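Local coordinates for protein putative mandelate racemase/muconate lactonizing enzyme (Bordetella bronchiseptica, PDB 3DDM) that is of unknown function but belongs to the mandelate racemase/muconate lactonizing enzyme family, part of the enolase superfamily with its barrel of parallel strands, at residues G148-G153 against W229-L234; P280-W285 against Q317-L322; A297-G302 against A324-L329. The protein carries 1 engineered substitution. All coordinates share one frame; numbering follows the deposited sequence.

Contact 1. Residues G148-G153 against W229-L234; sequences GVYASG and WLEEPL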
# COMPACT_ATOMS: atom_id res chain seq x y z
N GLY A 148 -18.88 -21.31 -17.20
CA GLY A 148 -18.19 -20.99 -18.43
C GLY A 148 -16.85 -20.30 -18.13
O GLY A 148 -16.64 -19.79 -17.03
N VAL A 149 -15.95 -20.31 -19.11
CA VAL A 149 -14.64 -19.67 -18.94
C VAL A 149 -14.24 -18.94 -20.22
O VAL A 149 -14.88 -19.09 -21.27
CB VAL A 149 -13.53 -20.70 -18.63
CG1 VAL A 149 -13.90 -21.52 -17.43
CG2 VAL A 149 -13.28 -21.60 -19.83
N TYR A 150 -13.19 -18.12 -20.12
CA TYR A 150 -12.68 -17.40 -21.27
C TYR A 150 -11.16 -17.27 -21.16
O TYR A 150 -10.61 -17.20 -20.06
CB TYR A 150 -13.34 -16.01 -21.42
CG TYR A 150 -12.98 -14.93 -20.40
CD1 TYR A 150 -13.74 -14.75 -19.22
CD2 TYR A 150 -11.90 -14.06 -20.62
CE1 TYR A 150 -13.42 -13.74 -18.30
CE2 TYR A 150 -11.58 -13.05 -19.71
CZ TYR A 150 -12.34 -12.89 -18.56
OH TYR A 150 -12.02 -11.89 -17.66
N ALA A 151 -10.49 -17.30 -22.30
CA ALA A 151 -9.04 -17.17 -22.33
C ALA A 151 -8.82 -15.70 -22.04
O ALA A 151 -9.29 -14.83 -22.79
CB ALA A 151 -8.50 -17.55 -23.71
N SER A 152 -8.12 -15.41 -20.96
CA SER A 152 -7.89 -14.04 -20.56
C SER A 152 -6.47 -13.55 -20.72
O SER A 152 -5.53 -14.27 -20.42
CB SER A 152 -8.32 -13.86 -19.09
OG SER A 152 -8.15 -12.53 -18.66
N GLY A 153 -6.33 -12.32 -21.21
CA GLY A 153 -5.02 -11.72 -21.36
C GLY A 153 -4.13 -12.11 -22.52
O GLY A 153 -2.94 -12.32 -22.34
N TRP A 229 -17.63 -6.60 -23.38
CA TRP A 229 -17.30 -5.56 -22.41
C TRP A 229 -15.89 -5.01 -22.59
O TRP A 229 -15.00 -5.69 -23.12
CB TRP A 229 -17.49 -6.08 -20.98
CG TRP A 229 -16.39 -6.95 -20.43
CD1 TRP A 229 -15.10 -6.57 -20.14
CD2 TRP A 229 -16.50 -8.32 -20.03
NE1 TRP A 229 -14.41 -7.62 -19.58
CE2 TRP A 229 -15.24 -8.71 -19.50
CE3 TRP A 229 -17.54 -9.27 -20.07
CZ2 TRP A 229 -14.99 -9.99 -19.01
CZ3 TRP A 229 -17.29 -10.55 -19.58
CH2 TRP A 229 -16.03 -10.89 -19.06
N LEU A 230 -15.69 -3.77 -22.17
CA LEU A 230 -14.40 -3.09 -22.26
C LEU A 230 -13.91 -3.00 -20.81
O LEU A 230 -14.51 -2.31 -19.98
CB LEU A 230 -14.59 -1.70 -22.85
CG LEU A 230 -13.49 -1.12 -23.74
CD1 LEU A 230 -13.87 0.30 -24.16
CD2 LEU A 230 -12.18 -1.13 -22.99
N GLU A 231 -12.82 -3.69 -20.51
CA GLU A 231 -12.31 -3.71 -19.14
C GLU A 231 -11.29 -2.64 -18.78
O GLU A 231 -10.33 -2.40 -19.51
CB GLU A 231 -11.74 -5.09 -18.83
CG GLU A 231 -11.56 -5.32 -17.37
CD GLU A 231 -11.02 -6.70 -17.08
OE1 GLU A 231 -11.67 -7.68 -17.50
OE2 GLU A 231 -9.95 -6.79 -16.43
N GLU A 232 -11.52 -2.01 -17.64
CA GLU A 232 -10.67 -0.96 -17.10
C GLU A 232 -10.13 0.05 -18.12
O GLU A 232 -8.92 0.29 -18.20
CB GLU A 232 -9.50 -1.58 -16.32
CG GLU A 232 -9.92 -2.46 -15.14
CD GLU A 232 -8.95 -2.35 -13.96
OE1 GLU A 232 -9.39 -1.94 -12.87
OE2 GLU A 232 -7.75 -2.66 -14.13
N PRO A 233 -11.03 0.69 -18.90
CA PRO A 233 -10.60 1.67 -19.91
C PRO A 233 -9.96 2.90 -19.28
O PRO A 233 -9.14 3.58 -19.90
CB PRO A 233 -11.90 1.99 -20.64
CG PRO A 233 -12.91 1.90 -19.54
CD PRO A 233 -12.50 0.63 -18.82
N LEU A 234 -10.35 3.19 -18.03
CA LEU A 234 -9.81 4.33 -17.29
C LEU A 234 -9.23 3.84 -15.98
O LEU A 234 -9.55 2.73 -15.55
CB LEU A 234 -10.91 5.33 -16.95
CG LEU A 234 -11.78 5.97 -18.02
CD1 LEU A 234 -12.84 6.80 -17.31
CD2 LEU A 234 -10.93 6.81 -18.95

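Contact 2. Residues P280-W285 against Q317-L322; sequences PDLAKW and QASAHL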
# COMPACT_ATOMS: atom_id res chain seq x y z
N PRO A 280 -14.98 -8.51 -8.99
CA PRO A 280 -14.15 -8.53 -7.79
C PRO A 280 -13.19 -9.74 -7.77
O PRO A 280 -13.59 -10.87 -8.07
CB PRO A 280 -15.17 -8.57 -6.65
CG PRO A 280 -16.39 -9.22 -7.29
CD PRO A 280 -16.42 -8.57 -8.65
N ASP A 281 -11.92 -9.48 -7.43
CA ASP A 281 -10.90 -10.53 -7.36
C ASP A 281 -10.88 -11.05 -5.92
O ASP A 281 -10.22 -10.48 -5.06
CB ASP A 281 -9.53 -9.95 -7.72
CG ASP A 281 -8.48 -11.02 -7.94
OD1 ASP A 281 -8.52 -12.04 -7.23
OD2 ASP A 281 -7.62 -10.83 -8.83
N LEU A 282 -11.59 -12.15 -5.68
CA LEU A 282 -11.69 -12.68 -4.33
C LEU A 282 -10.37 -12.96 -3.63
O LEU A 282 -10.33 -13.03 -2.40
CB LEU A 282 -12.62 -13.91 -4.31
CG LEU A 282 -12.07 -15.30 -4.05
CD1 LEU A 282 -13.22 -16.26 -3.88
CD2 LEU A 282 -11.18 -15.73 -5.19
N ALA A 283 -9.28 -13.09 -4.39
CA ALA A 283 -7.96 -13.32 -3.78
C ALA A 283 -7.25 -11.98 -3.49
O ALA A 283 -6.24 -11.93 -2.79
CB ALA A 283 -7.09 -14.19 -4.68
N LYS A 284 -7.79 -10.90 -4.05
CA LYS A 284 -7.23 -9.58 -3.86
C LYS A 284 -7.93 -8.91 -2.68
O LYS A 284 -7.28 -8.27 -1.85
CB LYS A 284 -7.40 -8.74 -5.12
CG LYS A 284 -6.11 -8.14 -5.65
CD LYS A 284 -6.34 -7.39 -6.95
CE LYS A 284 -5.21 -6.45 -7.24
NZ LYS A 284 -5.54 -5.49 -8.33
N TRP A 285 -9.25 -9.06 -2.62
CA TRP A 285 -10.03 -8.47 -1.52
C TRP A 285 -11.26 -9.26 -1.05
O TRP A 285 -11.96 -9.91 -1.83
CB TRP A 285 -10.49 -7.05 -1.88
CG TRP A 285 -11.36 -6.49 -0.79
CD1 TRP A 285 -10.94 -5.92 0.39
CD2 TRP A 285 -12.79 -6.60 -0.70
NE1 TRP A 285 -12.02 -5.68 1.21
CE2 TRP A 285 -13.17 -6.08 0.57
CE3 TRP A 285 -13.79 -7.08 -1.55
CZ2 TRP A 285 -14.50 -6.04 1.00
CZ3 TRP A 285 -15.12 -7.04 -1.13
CH2 TRP A 285 -15.46 -6.52 0.14
N GLN A 317 -9.31 -21.83 -8.58
CA GLN A 317 -10.33 -22.78 -8.15
C GLN A 317 -11.31 -22.05 -7.23
O GLN A 317 -12.53 -22.23 -7.33
CB GLN A 317 -9.69 -23.97 -7.42
CG GLN A 317 -8.90 -24.95 -8.33
CD GLN A 317 -9.77 -26.01 -9.03
OE1 GLN A 317 -9.57 -26.33 -10.21
NE2 GLN A 317 -10.73 -26.56 -8.29
N ALA A 318 -10.78 -21.20 -6.35
CA ALA A 318 -11.62 -20.44 -5.42
C ALA A 318 -12.61 -19.57 -6.18
O ALA A 318 -13.76 -19.42 -5.77
CB ALA A 318 -10.75 -19.57 -4.52
N SER A 319 -12.16 -19.00 -7.30
CA SER A 319 -13.01 -18.14 -8.12
C SER A 319 -14.07 -18.94 -8.86
O SER A 319 -15.21 -18.49 -9.01
CB SER A 319 -12.17 -17.36 -9.13
OG SER A 319 -11.21 -16.57 -8.45
N ALA A 320 -13.70 -20.14 -9.32
CA ALA A 320 -14.65 -20.98 -10.04
C ALA A 320 -15.80 -21.35 -9.09
O ALA A 320 -16.97 -21.36 -9.48
CB ALA A 320 -13.95 -22.24 -10.54
N HIS A 321 -15.47 -21.63 -7.84
CA HIS A 321 -16.50 -21.97 -6.89
C HIS A 321 -17.46 -20.82 -6.62
O HIS A 321 -18.68 -21.02 -6.56
CB HIS A 321 -15.87 -22.46 -5.60
CG HIS A 321 -15.40 -23.87 -5.69
ND1 HIS A 321 -16.23 -24.94 -5.47
CD2 HIS A 321 -14.20 -24.39 -6.06
CE1 HIS A 321 -15.57 -26.06 -5.71
NE2 HIS A 321 -14.34 -25.75 -6.07
N LEU A 322 -16.91 -19.62 -6.47
CA LEU A 322 -17.76 -18.47 -6.21
C LEU A 322 -18.70 -18.25 -7.40
O LEU A 322 -19.90 -18.08 -7.20
CB LEU A 322 -16.94 -17.22 -5.94
CG LEU A 322 -17.79 -15.99 -5.60
CD1 LEU A 322 -18.89 -16.39 -4.61
CD2 LEU A 322 -16.93 -14.91 -5.01

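Contact 3. Residues A297-G302 against A324-L329; sequences AVVAAG and AAVPGL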
# COMPACT_ATOMS: atom_id res chain seq x y z
N ALA A 297 -25.16 -9.29 -4.93
CA ALA A 297 -25.74 -7.96 -5.10
C ALA A 297 -25.66 -7.52 -6.56
O ALA A 297 -26.62 -6.98 -7.10
CB ALA A 297 -25.01 -6.96 -4.22
N VAL A 298 -24.51 -7.76 -7.19
CA VAL A 298 -24.32 -7.38 -8.59
C VAL A 298 -25.32 -8.09 -9.51
O VAL A 298 -25.94 -7.46 -10.37
CB VAL A 298 -22.88 -7.70 -9.07
CG1 VAL A 298 -22.81 -7.65 -10.60
CG2 VAL A 298 -21.89 -6.71 -8.46
N VAL A 299 -25.47 -9.40 -9.33
CA VAL A 299 -26.38 -10.17 -10.17
C VAL A 299 -27.84 -9.78 -9.92
O VAL A 299 -28.63 -9.69 -10.86
CB VAL A 299 -26.19 -11.68 -9.94
CG1 VAL A 299 -27.31 -12.45 -10.61
CG2 VAL A 299 -24.85 -12.11 -10.52
N ALA A 300 -28.19 -9.54 -8.66
CA ALA A 300 -29.55 -9.14 -8.32
C ALA A 300 -29.86 -7.76 -8.91
O ALA A 300 -31.00 -7.46 -9.27
CB ALA A 300 -29.74 -9.12 -6.80
N ALA A 301 -28.85 -6.91 -9.02
CA ALA A 301 -29.04 -5.57 -9.56
C ALA A 301 -29.13 -5.56 -11.08
O ALA A 301 -29.11 -4.49 -11.70
CB ALA A 301 -27.92 -4.66 -9.10
N GLY A 302 -29.21 -6.74 -11.69
CA GLY A 302 -29.31 -6.81 -13.13
C GLY A 302 -28.01 -6.60 -13.88
O GLY A 302 -28.01 -6.27 -15.06
N ALA A 324 -19.81 -20.36 -9.46
CA ALA A 324 -20.80 -21.42 -9.52
C ALA A 324 -21.91 -21.11 -8.51
O ALA A 324 -23.09 -21.34 -8.77
CB ALA A 324 -20.15 -22.78 -9.20
N ALA A 325 -21.52 -20.57 -7.36
CA ALA A 325 -22.48 -20.21 -6.33
C ALA A 325 -23.33 -19.00 -6.73
O ALA A 325 -24.45 -18.84 -6.26
CB ALA A 325 -21.76 -19.94 -5.00
N VAL A 326 -22.79 -18.15 -7.61
CA VAL A 326 -23.50 -16.96 -8.09
C VAL A 326 -23.48 -17.00 -9.61
O VAL A 326 -22.83 -16.18 -10.27
CB VAL A 326 -22.83 -15.66 -7.61
CG1 VAL A 326 -23.69 -14.47 -7.98
CG2 VAL A 326 -22.61 -15.71 -6.10
N PRO A 327 -24.22 -17.96 -10.18
CA PRO A 327 -24.39 -18.25 -11.61
C PRO A 327 -24.72 -17.09 -12.54
O PRO A 327 -24.15 -16.98 -13.64
CB PRO A 327 -25.49 -19.32 -11.61
CG PRO A 327 -26.32 -18.91 -10.44
CD PRO A 327 -25.27 -18.63 -9.40
N GLY A 328 -25.65 -16.24 -12.12
CA GLY A 328 -26.04 -15.13 -12.97
C GLY A 328 -27.48 -15.33 -13.40
O GLY A 328 -27.97 -16.46 -13.46
N LEU A 329 -28.17 -14.23 -13.68
CA LEU A 329 -29.57 -14.29 -14.08
C LEU A 329 -29.69 -13.65 -15.45
O LEU A 329 -30.05 -14.30 -16.44
CB LEU A 329 -30.42 -13.52 -13.07
CG LEU A 329 -30.13 -13.82 -11.59
CD1 LEU A 329 -30.93 -12.87 -10.70
CD2 LEU A 329 -30.45 -15.28 -11.26

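Contact 1. Residues G148-G153 against W229-L234
Y150 and W229 form a T-shaped aromatic pair inside the barrel of parallel strands that makes up the C-terminal part of an enolase-superfamily protein. Their strands, 146-154 and 229-231, are not neighbours, and the side chains span the gap. The CA atoms of Y150 and W229 are 12.8 Å apart. The edge of the indole is turned toward the face of the phenol ring, with the planes at 85°. Y150 CE1 lies 3.9 Å from W229 CH2, which arrives obliquely. Y150 OH lies at the rim of the indole, near its plane, 3.8 Å from W229 CZ2. In both residues CG sits between the backbone N and the carbonyl carbon (chi1 71° in Y150, 79° in W229), a setting that swings each ring off its strand toward the other. No hydrogen bond joins the two segments. W229 NE1 instead makes a weak bond of 3.4 Å to OE1 of E231, two residues on. K175 ties the two sides together: its NZ bonds to Y150 OH and forms a salt bridge with E231 OE1. Q279 also gives a hydrogen bond to E231 OE1, which thus has several partners. M203, on strand 202-205 next to strand 229-231, touches both rings, while strand 304-309 supplies H308 against Y150 and R304 and C306 against W229.

Contact 2. Residues P280-W285 against Q317-L322
L282 meets helix 313-325 with both of its methyl groups. CD2 lies 3.9 Å from A318 CB and 3.4 Å from S319 OG. CD1 lies over the backbone of A318, 3.7 Å from its carbonyl O, and also meets L322 CD2 at 4.1 Å. A318 and L322, one turn apart, and S319 beside A318 thus receive the leucine. L322 has CG anti to its backbone N (chi1 -177°), which carries its CD2 out to L282. The contact has no hydrogen bond across it. S319 OG has its polar partner within its own helix, the carbonyl O of G315.

The segment 280-285 lies in the loop between strand 275-278 and helix 287-300, a strand-to-helix loop of the beta/alpha barrel. D281 makes the local bonds of its turn. The carboxylate OD1 accepts from A283 N at 3.1 Å, an Asx turn, with the N-H reaching the anti side of the oxygen, 18° out of the carboxylate plane. The carbonyl O of D281 accepts from two more backbone groups, K284 N at 2.7 Å and W285 N at 3.0 Å. These bonds curl the chain around D281; L282 lies within the turn, and its CB points toward the helix.

Further out, I122 of helix 110-131 touches both L282 and A318, while C291 of helix 287-300 touches both L282 and L322. K284 has its partners outside this contact: its NZ makes a salt bridge with E258 and a hydrogen bond to Q106 O of the second subunit.

Contact 3. Residues A297-G302 against A324-L329
V299, near the end of helix 287-300, fits against the chain that leaves helix 313-325. It accounts for about half of the surface buried here, and all the close contacts across the two segments involve it. The buried part is formed by V299 and V326. V299 CG2 meets V326 CG1 at 3.7 Å; the two valines lie side by side and run in opposite senses. V299 CG1 rests 3.8 Å from the CA of G328, and CG2 is 4.1 Å from the same atom. With no side chain on G328, the valine comes right up to the backbone, and the CA atoms of V299 and G328 are 5.7 Å apart. G328 has phi 114° and psi 153°, angles that suit a residue without a side chain.

The other part is open to solvent, though not loosely packed. L329 is exposed, yet it lies across V299 at about a right angle, with its CG 3.3 Å and its CD1 3.6 Å from V299 CG1. V299 places CG1 anti to its backbone N (chi1 169°), which turns this methyl to G328 and L329 and leaves CG2 for V326. P327 is exposed and faces away from the other segment, and so does A300 on the helix, which touches a crystal neighbour.

Both helices end here. Helix 287-300 closes in a Schellman motif, with G302 as the positive-phi residue: G302 N bonds to V299 O at 3.1 Å, and L303 N reaches V298 O. V326 is the first residue to leave helical angles after helix 313-325. V326 also touches L292 and R296, which extends the packing back along helix 287-300. Strand 304-309 of the barrel begins just after L303 and leads on to helix 313-325.

Contacts 1 and 2 are fully buried, while contact 3 is partly open to solvent. Contact 1 lies inside the barrel between two of its strands, and combines aromatic packing with a polar group around E231. Contacts 2 and 3 are apolar, each carried mainly by one aliphatic side chain, and both use helix 313-325. Contact 2 sets the loop before helix 287-300 against the body of helix 313-325; contact 3 joins the C-terminal end of helix 287-300 to the chain leaving helix 313-325. Their segments alternate along the chain, and their centres are about 15 Å apart. Contact 1 touches neither; its nearest atoms are about 7 Å from contact 2.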